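Local coordinates for purine nucleoside phosphorylase (Thermus thermophilus, PDB 6TK9), which probably catalyses the phosphate-dependent cleavage of purine nucleosides such as inosine and guanosine to the free base and ribose 1-phosphate, at residues E8-F19 with V41-F52. Residues are numbered along the deposited sequence; the frame is centred on the assembly and turned at random.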
# COMPACT_ATOMS: atom_id res chain seq x y z
N GLU A 8 32.00 22.45 28.15
CA GLU A 8 33.44 22.10 28.07
C GLU A 8 33.88 22.37 26.64
O GLU A 8 34.94 23.01 26.46
CB GLU A 8 33.73 20.64 28.46
CG GLU A 8 34.00 20.42 29.95
CD GLU A 8 35.01 19.32 30.29
OE1 GLU A 8 35.26 18.45 29.43
OE2 GLU A 8 35.54 19.32 31.42
N ALA A 9 33.08 21.94 25.66
CA ALA A 9 33.38 22.04 24.21
C ALA A 9 33.21 23.50 23.75
O ALA A 9 34.09 24.00 23.07
CB ALA A 9 32.52 21.09 23.40
N VAL A 10 32.11 24.15 24.10
CA VAL A 10 31.89 25.57 23.74
C VAL A 10 33.13 26.36 24.19
O VAL A 10 33.77 27.00 23.32
CB VAL A 10 30.58 26.12 24.36
CG1 VAL A 10 30.49 27.64 24.27
CG2 VAL A 10 29.37 25.48 23.71
N ALA A 11 33.47 26.26 25.48
CA ALA A 11 34.62 26.94 26.14
C ALA A 11 35.93 26.69 25.36
O ALA A 11 36.70 27.64 25.18
CB ALA A 11 34.74 26.50 27.58
N TYR A 12 36.19 25.46 24.93
CA TYR A 12 37.45 25.14 24.21
C TYR A 12 37.49 25.94 22.90
O TYR A 12 38.60 26.42 22.55
CB TYR A 12 37.65 23.64 23.98
CG TYR A 12 38.92 23.32 23.25
CD1 TYR A 12 40.13 23.22 23.91
CD2 TYR A 12 38.93 23.17 21.87
CE1 TYR A 12 41.31 22.95 23.23
CE2 TYR A 12 40.10 22.91 21.17
CZ TYR A 12 41.30 22.82 21.85
OH TYR A 12 42.45 22.56 21.15
N VAL A 13 36.35 26.12 22.22
CA VAL A 13 36.27 26.87 20.93
C VAL A 13 36.46 28.36 21.23
O VAL A 13 37.25 29.02 20.52
CB VAL A 13 34.97 26.58 20.14
CG1 VAL A 13 34.84 27.46 18.92
CG2 VAL A 13 34.88 25.12 19.71
N ARG A 14 35.81 28.87 22.27
CA ARG A 14 35.98 30.26 22.77
C ARG A 14 37.42 30.49 23.26
O ARG A 14 37.83 31.65 23.33
CB ARG A 14 34.93 30.58 23.84
CG ARG A 14 33.52 30.81 23.29
CD ARG A 14 32.49 31.00 24.40
NE ARG A 14 31.11 31.25 23.95
CZ ARG A 14 30.01 31.16 24.72
NH1 ARG A 14 30.08 30.81 25.99
NH2 ARG A 14 28.81 31.41 24.20
N SER A 15 38.19 29.44 23.55
CA SER A 15 39.63 29.56 23.90
C SER A 15 40.42 29.89 22.64
O SER A 15 41.56 30.32 22.78
CB SER A 15 40.20 28.31 24.58
OG SER A 15 40.85 27.44 23.64
N LYS A 16 39.86 29.65 21.45
CA LYS A 16 40.53 29.89 20.15
C LYS A 16 40.00 31.17 19.49
O LYS A 16 40.73 31.72 18.65
CB LYS A 16 40.33 28.72 19.18
CG LYS A 16 40.82 27.37 19.68
CD LYS A 16 42.30 27.32 20.01
CE LYS A 16 42.69 26.05 20.72
NZ LYS A 16 44.14 25.80 20.57
N THR A 17 38.80 31.62 19.84
CA THR A 17 38.13 32.72 19.11
C THR A 17 36.79 33.09 19.75
O THR A 17 36.03 32.19 20.10
CB THR A 17 37.85 32.34 17.65
OG1 THR A 17 37.05 33.37 17.08
CG2 THR A 17 37.14 31.01 17.50
N ASP A 18 36.52 34.39 19.81
CA ASP A 18 35.26 34.98 20.31
C ASP A 18 34.28 35.12 19.13
O ASP A 18 33.20 35.68 19.34
CB ASP A 18 35.53 36.33 21.00
CG ASP A 18 36.21 37.37 20.10
OD1 ASP A 18 36.67 36.99 19.00
OD2 ASP A 18 36.28 38.55 20.50
N PHE A 19 34.63 34.64 17.93
CA PHE A 19 33.76 34.75 16.73
C PHE A 19 32.44 34.00 16.98
O PHE A 19 32.47 32.79 17.24
CB PHE A 19 34.44 34.22 15.46
CG PHE A 19 33.78 34.60 14.15
CD1 PHE A 19 33.95 35.86 13.60
CD2 PHE A 19 33.02 33.68 13.45
CE1 PHE A 19 33.36 36.20 12.39
CE2 PHE A 19 32.44 34.01 12.24
CZ PHE A 19 32.61 35.27 11.71
N VAL A 41 38.49 32.26 10.42
CA VAL A 41 39.00 32.90 11.68
C VAL A 41 39.49 31.79 12.63
O VAL A 41 40.49 32.01 13.34
CB VAL A 41 37.94 33.83 12.31
CG1 VAL A 41 36.63 33.12 12.57
CG2 VAL A 41 38.43 34.50 13.57
N ALA A 42 38.87 30.60 12.59
CA ALA A 42 39.34 29.39 13.31
C ALA A 42 39.12 28.14 12.44
O ALA A 42 38.18 28.15 11.63
CB ALA A 42 38.61 29.23 14.61
N GLU A 43 39.97 27.13 12.64
CA GLU A 43 39.91 25.81 11.97
C GLU A 43 40.41 24.76 12.98
O GLU A 43 41.64 24.58 13.08
CB GLU A 43 40.72 25.82 10.66
CG GLU A 43 40.84 24.45 9.99
CD GLU A 43 41.23 24.45 8.51
OE1 GLU A 43 41.51 25.53 7.97
OE2 GLU A 43 41.24 23.35 7.89
N ILE A 44 39.48 24.13 13.71
CA ILE A 44 39.76 23.13 14.78
C ILE A 44 39.34 21.74 14.33
O ILE A 44 38.16 21.46 14.17
CB ILE A 44 39.03 23.53 16.07
CG1 ILE A 44 39.12 25.04 16.34
CG2 ILE A 44 39.57 22.71 17.23
CD1 ILE A 44 37.99 25.57 17.17
N PRO A 45 40.28 20.78 14.18
CA PRO A 45 39.91 19.38 13.94
C PRO A 45 39.10 18.82 15.13
O PRO A 45 39.30 19.25 16.26
CB PRO A 45 41.23 18.62 13.77
CG PRO A 45 42.33 19.58 14.17
CD PRO A 45 41.73 20.97 14.28
N TYR A 46 38.21 17.87 14.85
CA TYR A 46 37.22 17.33 15.82
C TYR A 46 37.94 16.69 17.01
O TYR A 46 37.51 16.93 18.17
CB TYR A 46 36.26 16.39 15.09
CG TYR A 46 35.31 17.04 14.11
CD1 TYR A 46 35.10 18.41 14.09
CD2 TYR A 46 34.54 16.26 13.26
CE1 TYR A 46 34.21 18.99 13.19
CE2 TYR A 46 33.63 16.82 12.37
CZ TYR A 46 33.46 18.19 12.35
OH TYR A 46 32.57 18.74 11.48
N GLY A 47 39.05 15.98 16.72
CA GLY A 47 39.87 15.24 17.69
C GLY A 47 40.35 16.08 18.86
O GLY A 47 40.60 15.51 19.92
N GLU A 48 40.51 17.39 18.66
CA GLU A 48 41.05 18.34 19.66
C GLU A 48 39.92 18.92 20.53
O GLU A 48 40.26 19.54 21.55
CB GLU A 48 41.76 19.52 18.98
CG GLU A 48 43.10 19.16 18.34
CD GLU A 48 43.77 20.29 17.56
OE1 GLU A 48 43.39 21.49 17.78
OE2 GLU A 48 44.66 19.97 16.72
N ILE A 49 38.65 18.81 20.11
CA ILE A 49 37.51 19.41 20.87
C ILE A 49 37.01 18.39 21.88
O ILE A 49 36.68 17.26 21.53
CB ILE A 49 36.35 19.89 19.96
CG1 ILE A 49 36.83 20.80 18.82
CG2 ILE A 49 35.26 20.56 20.78
CD1 ILE A 49 35.74 21.10 17.82
N PRO A 50 36.93 18.75 23.17
CA PRO A 50 36.40 17.85 24.18
C PRO A 50 35.07 17.21 23.79
O PRO A 50 34.18 17.92 23.46
CB PRO A 50 36.21 18.77 25.40
CG PRO A 50 37.23 19.87 25.22
CD PRO A 50 37.38 20.04 23.73
N HIS A 51 34.99 15.87 23.86
CA HIS A 51 33.76 15.05 23.73
C HIS A 51 33.28 15.01 22.28
O HIS A 51 32.13 14.59 22.06
CB HIS A 51 32.65 15.57 24.66
CG HIS A 51 33.10 15.84 26.05
ND1 HIS A 51 33.63 14.85 26.86
CD2 HIS A 51 33.11 16.98 26.78
CE1 HIS A 51 33.95 15.37 28.03
NE2 HIS A 51 33.64 16.68 28.00
N PHE A 52 34.10 15.45 21.32
CA PHE A 52 33.73 15.49 19.89
C PHE A 52 34.06 14.13 19.28
O PHE A 52 35.17 13.62 19.45
CB PHE A 52 34.40 16.63 19.13
CG PHE A 52 33.51 17.77 18.68
CD1 PHE A 52 32.98 18.67 19.59
CD2 PHE A 52 33.24 17.96 17.33
CE1 PHE A 52 32.19 19.73 19.16
CE2 PHE A 52 32.47 19.03 16.91
CZ PHE A 52 31.95 19.91 17.82
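Y12 lies against I44, E48 and P50, where strand 39-45 gives way to a 3-10 segment and a turn, and the packing of an N-terminal helix on an edge strand of a phosphorylase-superfamily α/β fold is built round its ring. Helix 4-14 runs beside strand 39-45 and the turn that follows it, and no other chain of the assembly touches either segment. With CG anti to the backbone N (chi1 180°), the phenol reaches out to the turn. The backbone carbonyl oxygen of E48 sits over one ring face toward the rim, 3.4 Å from Y12 CE2, while I44 CG2 meets the ring edge in its plane. P50 crosses the tyrosine at about a right angle, its CD 3.6 Å from Y12 CB. Were the ring cut back to an alanine, I44 CG2 would probably lose its edge contact and a gap would open over the E48 carbonyl, with P50 CD keeping only the CB of this residue. Deeper in, I44 CD1 fits against both methyls of V13, 4.0 Å from V13 CG2, and A9 CB rests 3.8 Å from I49 CG2; F94 and V98 of helix 94-102 adjoin the same alanine. Toward the strand's start, T17 CG2 abuts A42 CB at 3.7 Å, and V41 CG1 makes a CH-pi contact over the F19 face, 3.9 Å from the ring centroid. A classic beta bulge sets V41 and A42 together opposite L66 of the neighbouring strand. At the other end of the interface, within the type II turn from I49 to F52, H51 NE2 donates to E8 OE1 at 2.8 Å, a bent bond (136°) that meets the carboxylate from above its plane.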